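Local coordinates for dextranase (PDB 6NZS), which hydrolyses internal alpha-1,6-glucosidic linkages of dextran, as an endo-acting glycoside hydrolase of family 49, at residues 417-421 against 493-497; 488-494 against 519-525; 498-504 against 543-549; 535-539 against 578-583. All blocks are in the same frame, centred on the assembly; numbering follows the deposited sequence.

Interaction 1 of 4, residues 417-421 against 493-497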
loop_
_atom_site.group_PDB
_atom_site.type_symbol
_atom_site.label_atom_id
_atom_site.label_comp_id
_atom_site.label_asym_id
_atom_site.label_seq_id
_atom_site.Cartn_x
_atom_site.Cartn_y
_atom_site.Cartn_z
ATOM N N GLY A 417 -13.158 -10.488 2.969
ATOM C CA GLY A 417 -14.519 -10.476 3.476
ATOM C C GLY A 417 -15.360 -9.308 3.000
ATOM O O GLY A 417 -15.273 -8.907 1.830
ATOM N N TRP A 418 -16.179 -8.768 3.915
ATOM C CA TRP A 418 -17.142 -7.677 3.706
ATOM C C TRP A 418 -18.445 -8.113 3.039
ATOM O O TRP A 418 -19.499 -7.533 3.319
ATOM C CB TRP A 418 -16.558 -6.472 2.958
ATOM C CG TRP A 418 -15.493 -5.674 3.684
ATOM C CD1 TRP A 418 -14.207 -5.459 3.261
ATOM C CD2 TRP A 418 -15.640 -4.939 4.914
ATOM N NE1 TRP A 418 -13.541 -4.661 4.163
ATOM C CE2 TRP A 418 -14.394 -4.330 5.185
ATOM C CE3 TRP A 418 -16.695 -4.759 5.821
ATOM C CZ2 TRP A 418 -14.177 -3.538 6.312
ATOM C CZ3 TRP A 418 -16.477 -3.966 6.943
ATOM C CH2 TRP A 418 -15.221 -3.374 7.183
ATOM N N THR A 419 -18.385 -9.064 2.112
ATOM C CA THR A 419 -19.573 -9.634 1.483
ATOM C C THR A 419 -19.279 -11.095 1.192
ATOM O O THR A 419 -18.110 -11.492 1.123
ATOM C CB THR A 419 -19.936 -8.936 0.155
ATOM O OG1 THR A 419 -18.980 -9.267 -0.865
ATOM C CG2 THR A 419 -20.021 -7.430 0.277
ATOM N N PRO A 420 -20.309 -11.921 0.991
ATOM C CA PRO A 420 -20.061 -13.247 0.413
ATOM C C PRO A 420 -19.434 -13.095 -0.967
ATOM O O PRO A 420 -19.744 -12.158 -1.707
ATOM C CB PRO A 420 -21.466 -13.864 0.320
ATOM C CG PRO A 420 -22.273 -13.118 1.328
ATOM C CD PRO A 420 -21.731 -11.723 1.326
ATOM N N ARG A 421 -18.520 -14.008 -1.304
ATOM C CA ARG A 421 -17.793 -13.932 -2.564
ATOM C C ARG A 421 -17.592 -15.328 -3.132
ATOM O O ARG A 421 -17.601 -16.323 -2.403
ATOM C CB ARG A 421 -16.424 -13.247 -2.392
ATOM C CG ARG A 421 -16.522 -11.813 -1.921
ATOM C CD ARG A 421 -15.143 -11.169 -1.735
ATOM N NE ARG A 421 -15.234 -9.912 -0.992
ATOM C CZ ARG A 421 -15.609 -8.750 -1.518
ATOM N NH1 ARG A 421 -15.930 -8.665 -2.811
ATOM N NH2 ARG A 421 -15.668 -7.668 -0.756
ATOM N N ALA A 493 -16.454 -15.950 8.331
ATOM C CA ALA A 493 -16.727 -16.546 7.026
ATOM C C ALA A 493 -18.129 -16.191 6.557
ATOM O O ALA A 493 -19.119 -16.577 7.187
ATOM C CB ALA A 493 -16.556 -18.061 7.086
ATOM N N LEU A 494 -18.205 -15.464 5.447
ATOM C CA LEU A 494 -19.468 -15.104 4.821
ATOM C C LEU A 494 -19.805 -16.018 3.656
ATOM O O LEU A 494 -20.864 -15.854 3.037
ATOM C CB LEU A 494 -19.438 -13.644 4.361
ATOM C CG LEU A 494 -19.192 -12.611 5.467
ATOM C CD1 LEU A 494 -19.003 -11.225 4.863
ATOM C CD2 LEU A 494 -20.339 -12.618 6.472
ATOM N N SER A 495 -18.932 -16.979 3.363
ATOM C CA SER A 495 -19.088 -17.942 2.287
ATOM C C SER A 495 -18.502 -19.259 2.769
ATOM O O SER A 495 -17.714 -19.288 3.719
ATOM C CB SER A 495 -18.308 -17.495 1.037
ATOM O OG SER A 495 -18.685 -16.198 0.598
ATOM N N ASP A 496 -18.908 -20.360 2.133
ATOM C CA ASP A 496 -18.155 -21.597 2.296
ATOM C C ASP A 496 -16.688 -21.303 2.011
ATOM O O ASP A 496 -16.362 -20.572 1.072
ATOM C CB ASP A 496 -18.652 -22.667 1.322
ATOM C CG ASP A 496 -19.979 -23.283 1.743
ATOM O OD1 ASP A 496 -20.555 -22.903 2.787
ATOM O OD2 ASP A 496 -20.465 -24.158 0.993
ATOM N N THR A 497 -15.801 -21.853 2.840
ATOM C CA THR A 497 -14.387 -21.496 2.807
ATOM C C THR A 497 -13.557 -22.769 2.808
ATOM O O THR A 497 -13.665 -23.581 3.733
ATOM C CB THR A 497 -14.044 -20.627 4.019
ATOM O OG1 THR A 497 -14.813 -19.421 3.968
ATOM C CG2 THR A 497 -12.566 -20.268 4.012
#
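Leu494 and Ser495 meet residues 417-421 through first torsions of one kind: in Leu494 the branch carbon CG lies opposite the carbonyl carbon (chi1 -59°), and in Ser495 the hydroxyl does the same (chi1 -56°), which places OG beside the backbone N of Arg421. Ser495 OG accepts the Arg421 N-H at 2.9 Å with an angle of 158° at the hydrogen. This is a direct polar bond between the segments, and the same hydroxyl is also hydrogen-bonded to Thr469. The apolar share falls to Leu494. Its CD1 methyl rests on the backbone, 3.6 Å from Thr419 N, while the side chains of Pro420 and Leu494 meet at a slant, CG of the proline 4.2 Å from CB of the leucine. Pro420 CB also sits 3.4 Å from Leu494 O. Within the loop itself, Arg421 folds back and holds Gly417 O side-on through NE and NH2, both bonds lying in the guanidinium plane; the hydroxyl of Thr419 stands over one face of that plane. With an alanine in place of Ser495 the hydroxyl is gone, which is likely to leave the Arg421 N-H without this acceptor and Thr469 OG1 without this partner. The loop 417-421 joins strand 414-415 to strand 423-435, and it touches the chain where strand 489-493 gives way to strand 495-507, with Thr469 of strand 469-482 beside Pro420.

Interaction 2 of 4, residues 488-494 against 519-525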
loop_
_atom_site.group_PDB
_atom_site.type_symbol
_atom_site.label_atom_id
_atom_site.label_comp_id
_atom_site.label_asym_id
_atom_site.label_seq_id
_atom_site.Cartn_x
_atom_site.Cartn_y
_atom_site.Cartn_z
ATOM N N ALA A 488 -2.901 -12.134 14.118
ATOM C CA ALA A 488 -2.540 -12.833 12.885
ATOM C C ALA A 488 -3.690 -12.899 11.883
ATOM O O ALA A 488 -3.536 -12.483 10.732
ATOM C CB ALA A 488 -2.029 -14.243 13.200
ATOM N N ILE A 489 -4.837 -13.445 12.286
ATOM C CA ILE A 489 -5.886 -13.765 11.318
ATOM C C ILE A 489 -7.257 -13.759 11.982
ATOM O O ILE A 489 -7.453 -14.372 13.035
ATOM C CB ILE A 489 -5.594 -15.100 10.598
ATOM C CG1 ILE A 489 -6.667 -15.396 9.557
ATOM C CG2 ILE A 489 -5.468 -16.249 11.593
ATOM C CD1 ILE A 489 -6.225 -16.446 8.525
ATOM N N ARG A 490 -8.219 -13.087 11.349
ATOM C CA ARG A 490 -9.611 -13.153 11.782
ATOM C C ARG A 490 -10.469 -13.425 10.562
ATOM O O ARG A 490 -10.556 -12.585 9.663
ATOM C CB ARG A 490 -10.060 -11.883 12.506
ATOM C CG ARG A 490 -9.584 -11.841 13.949
ATOM C CD ARG A 490 -9.898 -10.534 14.658
ATOM N NE ARG A 490 -9.094 -10.481 15.872
ATOM C CZ ARG A 490 -8.900 -9.399 16.618
ATOM N NH1 ARG A 490 -9.483 -8.252 16.309
ATOM N NH2 ARG A 490 -8.103 -9.475 17.678
ATOM N N VAL A 491 -11.103 -14.590 10.535
ATOM C CA VAL A 491 -11.975 -14.979 9.436
ATOM C C VAL A 491 -13.395 -15.066 9.972
ATOM O O VAL A 491 -13.728 -15.998 10.711
ATOM C CB VAL A 491 -11.529 -16.311 8.821
ATOM C CG1 VAL A 491 -12.520 -16.770 7.748
ATOM C CG2 VAL A 491 -10.124 -16.176 8.226
ATOM N N TYR A 492 -14.225 -14.094 9.608
ATOM C CA TYR A 492 -15.673 -14.184 9.798
ATOM C C TYR A 492 -16.222 -14.641 8.454
ATOM O O TYR A 492 -16.372 -13.840 7.528
ATOM C CB TYR A 492 -16.238 -12.849 10.282
ATOM C CG TYR A 492 -15.474 -12.390 11.504
ATOM C CD1 TYR A 492 -15.714 -12.952 12.752
ATOM C CD2 TYR A 492 -14.450 -11.457 11.389
ATOM C CE1 TYR A 492 -14.972 -12.567 13.864
ATOM C CE2 TYR A 492 -13.713 -11.069 12.474
ATOM C CZ TYR A 492 -13.982 -11.616 13.710
ATOM O OH TYR A 492 -13.228 -11.231 14.797
ATOM N N ALA A 493 -16.454 -15.950 8.331
ATOM C CA ALA A 493 -16.727 -16.546 7.026
ATOM C C ALA A 493 -18.129 -16.191 6.557
ATOM O O ALA A 493 -19.119 -16.577 7.187
ATOM C CB ALA A 493 -16.556 -18.061 7.086
ATOM N N LEU A 494 -18.205 -15.464 5.447
ATOM C CA LEU A 494 -19.468 -15.104 4.821
ATOM C C LEU A 494 -19.805 -16.018 3.656
ATOM O O LEU A 494 -20.864 -15.854 3.037
ATOM C CB LEU A 494 -19.438 -13.644 4.361
ATOM C CG LEU A 494 -19.192 -12.611 5.467
ATOM C CD1 LEU A 494 -19.003 -11.225 4.863
ATOM C CD2 LEU A 494 -20.339 -12.618 6.472
ATOM N N VAL A 519 -6.355 -11.830 19.735
ATOM C CA VAL A 519 -6.859 -13.150 19.379
ATOM C C VAL A 519 -7.036 -13.274 17.872
ATOM O O VAL A 519 -7.373 -12.309 17.174
ATOM C CB VAL A 519 -8.184 -13.397 20.122
ATOM C CG1 VAL A 519 -9.292 -12.502 19.579
ATOM C CG2 VAL A 519 -8.593 -14.867 20.034
ATOM N N SER A 520 -6.795 -14.477 17.366
ATOM C CA SER A 520 -7.164 -14.847 16.006
ATOM C C SER A 520 -8.478 -15.621 16.044
ATOM O O SER A 520 -8.714 -16.401 16.972
ATOM C CB SER A 520 -6.065 -15.694 15.372
ATOM O OG SER A 520 -4.973 -14.874 14.965
ATOM N N HIS A 521 -9.339 -15.390 15.038
ATOM C CA HIS A 521 -10.698 -15.926 15.008
ATOM C C HIS A 521 -10.957 -16.711 13.729
ATOM O O HIS A 521 -10.399 -16.421 12.670
ATOM C CB HIS A 521 -11.739 -14.796 15.061
ATOM C CG HIS A 521 -12.049 -14.312 16.444
ATOM N ND1 HIS A 521 -12.770 -13.163 16.685
ATOM C CD2 HIS A 521 -11.728 -14.817 17.659
ATOM C CE1 HIS A 521 -12.897 -12.990 17.989
ATOM N NE2 HIS A 521 -12.271 -13.979 18.602
ATOM N N LEU A 522 -11.851 -17.695 13.841
ATOM C CA LEU A 522 -12.350 -18.459 12.697
ATOM C C LEU A 522 -13.785 -18.838 13.038
ATOM O O LEU A 522 -14.006 -19.674 13.924
ATOM C CB LEU A 522 -11.501 -19.704 12.481
ATOM C CG LEU A 522 -11.902 -20.608 11.308
ATOM C CD1 LEU A 522 -11.736 -19.893 9.962
ATOM C CD2 LEU A 522 -11.067 -21.864 11.330
ATOM N N LYS A 523 -14.752 -18.213 12.365
ATOM C CA LYS A 523 -16.158 -18.343 12.727
ATOM C C LYS A 523 -16.988 -18.533 11.469
ATOM O O LYS A 523 -16.704 -17.924 10.435
ATOM C CB LYS A 523 -16.655 -17.083 13.446
ATOM C CG LYS A 523 -15.926 -16.784 14.762
ATOM C CD LYS A 523 -16.565 -15.617 15.501
ATOM C CE LYS A 523 -15.872 -15.364 16.830
ATOM N NZ LYS A 523 -16.174 -16.450 17.816
ATOM N N ARG A 524 -18.025 -19.367 11.570
ATOM C CA ARG A 524 -18.937 -19.634 10.463
ATOM C C ARG A 524 -20.224 -18.853 10.689
ATOM O O ARG A 524 -20.938 -19.092 11.670
ATOM C CB ARG A 524 -19.237 -21.132 10.367
ATOM C CG ARG A 524 -18.001 -21.987 10.162
ATOM C CD ARG A 524 -18.333 -23.436 9.845
ATOM N NE ARG A 524 -18.928 -24.150 10.971
ATOM C CZ ARG A 524 -20.048 -24.866 10.902
ATOM N NH1 ARG A 524 -20.718 -24.960 9.764
ATOM N NH2 ARG A 524 -20.505 -25.486 11.980
ATOM N N TYR A 525 -20.518 -17.919 9.790
ATOM C CA TYR A 525 -21.759 -17.163 9.861
ATOM C C TYR A 525 -22.864 -17.911 9.107
ATOM O O TYR A 525 -22.619 -18.924 8.444
ATOM C CB TYR A 525 -21.547 -15.736 9.346
ATOM C CG TYR A 525 -20.863 -14.809 10.348
ATOM C CD1 TYR A 525 -20.274 -15.315 11.502
ATOM C CD2 TYR A 525 -20.828 -13.436 10.144
ATOM C CE1 TYR A 525 -19.656 -14.474 12.421
ATOM C CE2 TYR A 525 -20.215 -12.586 11.063
ATOM C CZ TYR A 525 -19.640 -13.116 12.193
ATOM O OH TYR A 525 -19.030 -12.284 13.110
HETATM O O HOH W 1 -3.208 -13.563 16.679
#
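Two parallel strands of the solenoid, 489-493 and 521-524, pair in register here: Arg490 with His521 and Tyr492 with Lys523 lie on one face, Val491 with Leu522 and Ala493 with Arg524 on the other. The strand axes run 4° apart, and backbone bonds alternate between them, Val491 N giving to His521 O and Lys523 N to Val491 O. Arg490 reaches along the pair with an extended chain and grips Val519 O side-on through NE (2.8 Å) and NH2 (3.0 Å), the oxygen lying in the guanidinium plane. Tyr492 CG is anti to the carbonyl carbon (chi1 -53°), which sets the ring beside His521 and Lys523. Its OH and His521 ND1 share a 2.7 Å hydrogen bond at the edge of the imidazole; the two rings meet rim to rim with planes at 81°. Tyr492 CB lies over one face of the Tyr525 ring, 4.3 Å from its centroid, a CH-pi contact. On the opposite face Val491 CB packs on Leu522 CD1 at 3.8 Å. Strand 521-524 ends this parallel sheet, and strand 450-452 flanks 489-493 on its other side.

Interaction 3 of 4, residues 498-504 against 543-549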
loop_
_atom_site.group_PDB
_atom_site.type_symbol
_atom_site.label_atom_id
_atom_site.label_comp_id
_atom_site.label_asym_id
_atom_site.label_seq_id
_atom_site.Cartn_x
_atom_site.Cartn_y
_atom_site.Cartn_z
ATOM N N GLU A 498 -12.737 -22.955 1.767
ATOM C CA GLU A 498 -12.024 -24.212 1.579
ATOM C C GLU A 498 -10.590 -23.988 1.122
ATOM O O GLU A 498 -10.314 -23.108 0.300
ATOM C CB GLU A 498 -12.737 -25.102 0.551
ATOM C CG GLU A 498 -14.120 -25.531 0.986
ATOM C CD GLU A 498 -14.984 -25.978 -0.169
ATOM O OE1 GLU A 498 -14.427 -26.338 -1.225
ATOM O OE2 GLU A 498 -16.224 -25.965 -0.013
ATOM N N ASN A 499 -9.689 -24.811 1.651
ATOM C CA ASN A 499 -8.297 -24.884 1.211
ATOM C C ASN A 499 -7.628 -23.509 1.154
ATOM O O ASN A 499 -7.159 -23.044 0.113
ATOM C CB ASN A 499 -8.148 -25.649 -0.109
ATOM C CG ASN A 499 -6.731 -26.111 -0.339
ATOM O OD1 ASN A 499 -6.019 -26.440 0.604
ATOM N ND2 ASN A 499 -6.301 -26.124 -1.599
ATOM N N ILE A 500 -7.573 -22.872 2.315
ATOM C CA ILE A 500 -6.840 -21.627 2.502
ATOM C C ILE A 500 -5.522 -21.994 3.163
ATOM O O ILE A 500 -5.510 -22.679 4.191
ATOM C CB ILE A 500 -7.641 -20.659 3.387
ATOM C CG1 ILE A 500 -9.096 -20.539 2.904
ATOM C CG2 ILE A 500 -6.918 -19.306 3.488
ATOM C CD1 ILE A 500 -9.259 -20.044 1.477
ATOM N N HIS A 501 -4.411 -21.567 2.576
ATOM C CA HIS A 501 -3.097 -21.956 3.066
ATOM C C HIS A 501 -2.303 -20.700 3.382
ATOM O O HIS A 501 -2.174 -19.819 2.527
ATOM C CB HIS A 501 -2.368 -22.806 2.023
ATOM C CG HIS A 501 -1.269 -23.647 2.590
ATOM N ND1 HIS A 501 -1.379 -25.013 2.749
ATOM C CD2 HIS A 501 -0.035 -23.312 3.036
ATOM C CE1 HIS A 501 -0.255 -25.482 3.268
ATOM N NE2 HIS A 501 0.579 -24.469 3.449
ATOM N N VAL A 502 -1.783 -20.619 4.607
ATOM C CA VAL A 502 -0.904 -19.531 5.036
ATOM C C VAL A 502 0.408 -20.173 5.460
ATOM O O VAL A 502 0.469 -20.837 6.504
ATOM C CB VAL A 502 -1.520 -18.714 6.182
ATOM C CG1 VAL A 502 -0.597 -17.558 6.577
ATOM C CG2 VAL A 502 -2.899 -18.184 5.791
ATOM N N LYS A 503 1.447 -19.996 4.651
ATOM C CA LYS A 503 2.745 -20.613 4.886
ATOM C C LYS A 503 3.769 -19.534 5.215
ATOM O O LYS A 503 3.892 -18.538 4.492
ATOM C CB LYS A 503 3.207 -21.411 3.663
ATOM C CG LYS A 503 4.511 -22.154 3.894
ATOM C CD LYS A 503 4.846 -23.094 2.732
ATOM C CE LYS A 503 6.119 -23.868 3.035
ATOM N NZ LYS A 503 6.361 -24.965 2.052
ATOM N N ASN A 504 4.513 -19.738 6.298
ATOM C CA ASN A 504 5.554 -18.801 6.728
ATOM C C ASN A 504 5.008 -17.391 6.969
ATOM O O ASN A 504 5.601 -16.389 6.553
ATOM C CB ASN A 504 6.772 -18.785 5.793
ATOM C CG ASN A 504 7.950 -18.025 6.398
ATOM O OD1 ASN A 504 8.100 -17.963 7.628
ATOM N ND2 ASN A 504 8.773 -17.422 5.547
ATOM N N ASN A 543 -8.384 -29.469 3.455
ATOM C CA ASN A 543 -9.314 -28.584 2.761
ATOM C C ASN A 543 -9.852 -27.468 3.654
ATOM O O ASN A 543 -10.851 -26.833 3.307
ATOM C CB ASN A 543 -10.475 -29.390 2.166
ATOM C CG ASN A 543 -11.207 -28.639 1.065
ATOM O OD1 ASN A 543 -10.582 -28.008 0.214
ATOM N ND2 ASN A 543 -12.542 -28.695 1.087
ATOM N N GLY A 544 -9.218 -27.219 4.801
ATOM C CA GLY A 544 -9.645 -26.133 5.659
ATOM C C GLY A 544 -8.642 -25.000 5.654
ATOM O O GLY A 544 -8.136 -24.616 4.597
ATOM N N LEU A 545 -8.335 -24.466 6.829
ATOM C CA LEU A 545 -7.335 -23.411 6.979
ATOM C C LEU A 545 -6.035 -24.032 7.471
ATOM O O LEU A 545 -5.990 -24.600 8.567
ATOM C CB LEU A 545 -7.829 -22.363 7.975
ATOM C CG LEU A 545 -6.827 -21.258 8.345
ATOM C CD1 LEU A 545 -6.411 -20.418 7.136
ATOM C CD2 LEU A 545 -7.439 -20.376 9.402
ATOM N N ALA A 546 -4.982 -23.918 6.673
ATOM C CA ALA A 546 -3.670 -24.465 7.002
ATOM C C ALA A 546 -2.739 -23.329 7.411
ATOM O O ALA A 546 -2.508 -22.402 6.627
ATOM C CB ALA A 546 -3.077 -25.215 5.807
ATOM N N LEU A 547 -2.206 -23.400 8.635
ATOM C CA LEU A 547 -1.164 -22.488 9.112
ATOM C C LEU A 547 0.125 -23.295 9.205
ATOM O O LEU A 547 0.370 -23.979 10.203
ATOM C CB LEU A 547 -1.538 -21.885 10.462
ATOM C CG LEU A 547 -2.924 -21.241 10.510
ATOM C CD1 LEU A 547 -3.272 -20.780 11.918
ATOM C CD2 LEU A 547 -3.054 -20.093 9.525
ATOM N N GLU A 548 0.951 -23.212 8.171
ATOM C CA GLU A 548 2.199 -23.960 8.093
ATOM C C GLU A 548 3.354 -23.011 8.401
ATOM O O GLU A 548 3.521 -21.998 7.721
ATOM C CB GLU A 548 2.369 -24.550 6.691
ATOM C CG GLU A 548 3.633 -25.363 6.531
ATOM C CD GLU A 548 3.803 -25.942 5.139
ATOM O OE1 GLU A 548 2.941 -25.686 4.270
ATOM O OE2 GLU A 548 4.802 -26.655 4.917
ATOM N N ASN A 549 4.143 -23.331 9.429
ATOM C CA ASN A 549 5.250 -22.467 9.842
ATOM C C ASN A 549 4.776 -21.054 10.165
ATOM O O ASN A 549 5.424 -20.069 9.805
ATOM C CB ASN A 549 6.381 -22.441 8.816
ATOM C CG ASN A 549 6.901 -23.814 8.509
ATOM O OD1 ASN A 549 6.879 -24.696 9.369
ATOM N ND2 ASN A 549 7.372 -24.012 7.281
HETATM O O HOH W 2 3.650 -26.398 1.797
HETATM O O HOH W 3 7.764 -18.806 10.157
#
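His501 and Glu548 cross at a slant on one face of a parallel strand pair, imidazole and carboxylate planes 71° apart. His501 CG stands opposite its backbone N (chi1 -159°), which brings the ring within bonding distance of the neighbouring strand, where NE2 donates to Glu548 OE1 at 2.8 Å. The carboxylate oxygen lies in the ring plane, and the N-H angle of 146° shows a bent bond. One face of the same ring is covered by the Ala546 methyl, whose CB is 3.9 Å from the ring centroid, a CH-pi contact. Lys503 runs alongside Glu548, both chains extended and pointing the same way: CD of the lysine is 3.6 Å from OE1 of the glutamate, whereas the NZ to OE2 salt bridge is long, and a water joins Lys503 NZ to OE1. OE2 is hydrogen-bonded to Thr587, so both carboxylate oxygens have partners, which holds the group in place and probably favours its charged form. The other face is apolar: Val502 and Leu547 lie side by side, CB to CD2 3.9 Å, while Ile500 CG2 meets Leu545 CD1 at an angle. Between the two faces the backbones bond as parallel strands from Ile500 onward, with Ala546 N to Ile500 O at 2.8 Å. The pair continues one parallel face of the beta-solenoid, strand 495-507 being bordered by 469-482 and strand 545-552 by 582-585.

Interaction 4 of 4, residues 535-539 against 578-583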
loop_
_atom_site.group_PDB
_atom_site.type_symbol
_atom_site.label_atom_id
_atom_site.label_comp_id
_atom_site.label_asym_id
_atom_site.label_seq_id
_atom_site.Cartn_x
_atom_site.Cartn_y
_atom_site.Cartn_z
ATOM N N ILE A 535 -16.682 -24.595 6.642
ATOM C CA ILE A 535 -15.243 -24.533 6.426
ATOM C C ILE A 535 -14.769 -25.949 6.152
ATOM O O ILE A 535 -15.143 -26.887 6.871
ATOM C CB ILE A 535 -14.505 -23.919 7.625
ATOM C CG1 ILE A 535 -15.074 -22.538 7.924
ATOM C CG2 ILE A 535 -13.016 -23.838 7.328
ATOM C CD1 ILE A 535 -14.595 -21.974 9.219
ATOM N N GLY A 536 -13.985 -26.108 5.093
ATOM C CA GLY A 536 -13.552 -27.430 4.693
ATOM C C GLY A 536 -12.826 -28.165 5.804
ATOM O O GLY A 536 -12.290 -27.571 6.746
ATOM N N ASN A 537 -12.824 -29.490 5.691
ATOM C CA ASN A 537 -12.106 -30.324 6.643
ATOM C C ASN A 537 -10.608 -30.227 6.382
ATOM O O ASN A 537 -10.149 -30.461 5.260
ATOM C CB ASN A 537 -12.552 -31.778 6.494
ATOM C CG ASN A 537 -11.743 -32.711 7.358
ATOM O OD1 ASN A 537 -10.679 -33.182 6.954
ATOM N ND2 ASN A 537 -12.222 -32.959 8.575
ATOM N N GLU A 538 -9.844 -29.880 7.421
ATOM C CA GLU A 538 -8.390 -29.869 7.338
ATOM C C GLU A 538 -7.757 -31.131 7.902
ATOM O O GLU A 538 -6.760 -31.607 7.359
ATOM C CB GLU A 538 -7.819 -28.649 8.074
ATOM C CG GLU A 538 -6.305 -28.503 7.966
ATOM C CD GLU A 538 -5.828 -28.155 6.562
ATOM O OE1 GLU A 538 -6.644 -27.636 5.761
ATOM O OE2 GLU A 538 -4.641 -28.390 6.273
ATOM N N ILE A 539 -8.306 -31.670 8.987
ATOM C CA ILE A 539 -7.812 -32.904 9.591
ATOM C C ILE A 539 -8.778 -34.019 9.205
ATOM O O ILE A 539 -9.864 -34.111 9.803
ATOM C CB ILE A 539 -7.719 -32.783 11.118
ATOM C CG1 ILE A 539 -7.112 -31.437 11.515
ATOM C CG2 ILE A 539 -6.942 -33.965 11.690
ATOM C CD1 ILE A 539 -5.647 -31.344 11.210
ATOM N N ASN A 578 -14.872 -25.649 14.991
ATOM C CA ASN A 578 -14.063 -25.676 13.782
ATOM C C ASN A 578 -12.725 -26.368 13.981
ATOM O O ASN A 578 -11.853 -26.265 13.110
ATOM C CB ASN A 578 -13.864 -24.253 13.257
ATOM C CG ASN A 578 -15.170 -23.581 12.920
ATOM O OD1 ASN A 578 -16.105 -24.231 12.444
ATOM N ND2 ASN A 578 -15.261 -22.282 13.174
ATOM N N TRP A 579 -12.554 -27.091 15.095
ATOM C CA TRP A 579 -11.290 -27.755 15.403
ATOM C C TRP A 579 -10.747 -28.543 14.219
ATOM O O TRP A 579 -9.562 -28.451 13.889
ATOM C CB TRP A 579 -11.472 -28.675 16.612
ATOM C CG TRP A 579 -10.232 -29.429 16.982
ATOM C CD1 TRP A 579 -9.958 -30.744 16.722
ATOM C CD2 TRP A 579 -9.093 -28.915 17.678
ATOM N NE1 TRP A 579 -8.717 -31.075 17.213
ATOM C CE2 TRP A 579 -8.168 -29.970 17.811
ATOM C CE3 TRP A 579 -8.769 -27.662 18.208
ATOM C CZ2 TRP A 579 -6.941 -29.810 18.449
ATOM C CZ3 TRP A 579 -7.554 -27.504 18.837
ATOM C CH2 TRP A 579 -6.651 -28.569 18.952
ATOM N N ASN A 580 -11.602 -29.324 13.557
ATOM C CA ASN A 580 -11.095 -30.163 12.478
ATOM C C ASN A 580 -10.973 -29.427 11.149
ATOM O O ASN A 580 -10.562 -30.038 10.154
ATOM C CB ASN A 580 -11.940 -31.429 12.349
ATOM C CG ASN A 580 -11.656 -32.405 13.460
ATOM O OD1 ASN A 580 -10.497 -32.628 13.814
ATOM N ND2 ASN A 580 -12.704 -32.980 14.032
ATOM N N SER A 581 -11.285 -28.136 11.122
ATOM C CA SER A 581 -11.185 -27.318 9.925
ATOM C C SER A 581 -9.914 -26.481 9.882
ATOM O O SER A 581 -9.784 -25.630 9.000
ATOM C CB SER A 581 -12.411 -26.416 9.793
ATOM O OG SER A 581 -13.555 -27.183 9.436
ATOM N N TRP A 582 -8.984 -26.685 10.815
ATOM C CA TRP A 582 -7.721 -25.956 10.754
ATOM C C TRP A 582 -6.590 -26.818 11.284
ATOM O O TRP A 582 -6.806 -27.806 11.990
ATOM C CB TRP A 582 -7.764 -24.606 11.493
ATOM C CG TRP A 582 -7.898 -24.700 12.990
ATOM C CD1 TRP A 582 -9.053 -24.858 13.689
ATOM C CD2 TRP A 582 -6.846 -24.594 13.971
ATOM N NE1 TRP A 582 -8.796 -24.877 15.042
ATOM C CE2 TRP A 582 -7.449 -24.718 15.240
ATOM C CE3 TRP A 582 -5.459 -24.414 13.898
ATOM C CZ2 TRP A 582 -6.715 -24.670 16.424
ATOM C CZ3 TRP A 582 -4.729 -24.367 15.080
ATOM C CH2 TRP A 582 -5.361 -24.496 16.321
ATOM N N ASN A 583 -5.369 -26.406 10.961
ATOM C CA ASN A 583 -4.176 -27.034 11.499
ATOM C C ASN A 583 -3.083 -25.979 11.575
ATOM O O ASN A 583 -3.072 -25.020 10.800
ATOM C CB ASN A 583 -3.730 -28.219 10.631
ATOM C CG ASN A 583 -2.752 -29.136 11.347
ATOM O OD1 ASN A 583 -2.538 -29.026 12.556
ATOM N ND2 ASN A 583 -2.145 -30.041 10.597
HETATM O O HOH W 4 -3.148 -30.069 7.796
#
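Asn580 O is held by two consecutive backbone N-H groups, that of Glu538 at 2.8 Å and that of Ile539 at 3.0 Å. The first approaches in the carbonyl plane; the second is tilted 28° from it but makes a nearly straight bond, 172° at the hydrogen. Ser581 OG lies equally near, at 3.0 Å, to Ile535 O and to Gly536 O, and its single proton can serve either. Ser581 CB also packs against Ile535 CG2. Farther along, Ile539 crosses Asn583 at about a right angle, with CD1 of the isoleucine 3.6 Å from CG of the amide, and Glu538 CG touches Asn583 CB. A water joins Glu538 OE2 to Asn583 ND2. Asn537 bridges its own loop: with CG anti to the backbone N (chi1 174°), ND2 comes to Ile539 O and donates at 2.9 Å, and OD1 accepts from Asp541 N. Replacing Asn537 by an alanine would probably leave Ile539 O and the Asp541 N-H without these mates and let the loop 535-539 turn more freely. Glu538 OE1 takes the Gly544 N-H, so one carboxylate serves both the water bridge and the residue just before strand 545-552. Backbone N-H groups and carbonyls thus supply most of the cross-segment bonding, so the fit probably depends more on the path of the backbone than on paired charges.

Overall arrangement
Followed from the N terminus, interaction 1 closes the longest loop, returning from 417-421 across 71 residues to 493-497. Interaction 2 opens on that same stretch, sharing Ala493 and Leu494, and closes after 24 residues at 519-525. Interaction 3 starts at 498-504, before interaction 2 has closed, and ends at 543-549, so the two cross. Interaction 4 follows interaction 2 in series but crosses interaction 3, opening at 535-539 and closing at 578-583. Interaction 2 pairs strands within one sheet and interaction 3 within another; the two sheets pack where Ile489 meets Leu545. Thr497 to Gly536 and Asn543 to Asn537 backbone bonds tie the loop of interaction 4 to its neighbours, linking successive strands near the C-terminal end of the solenoid.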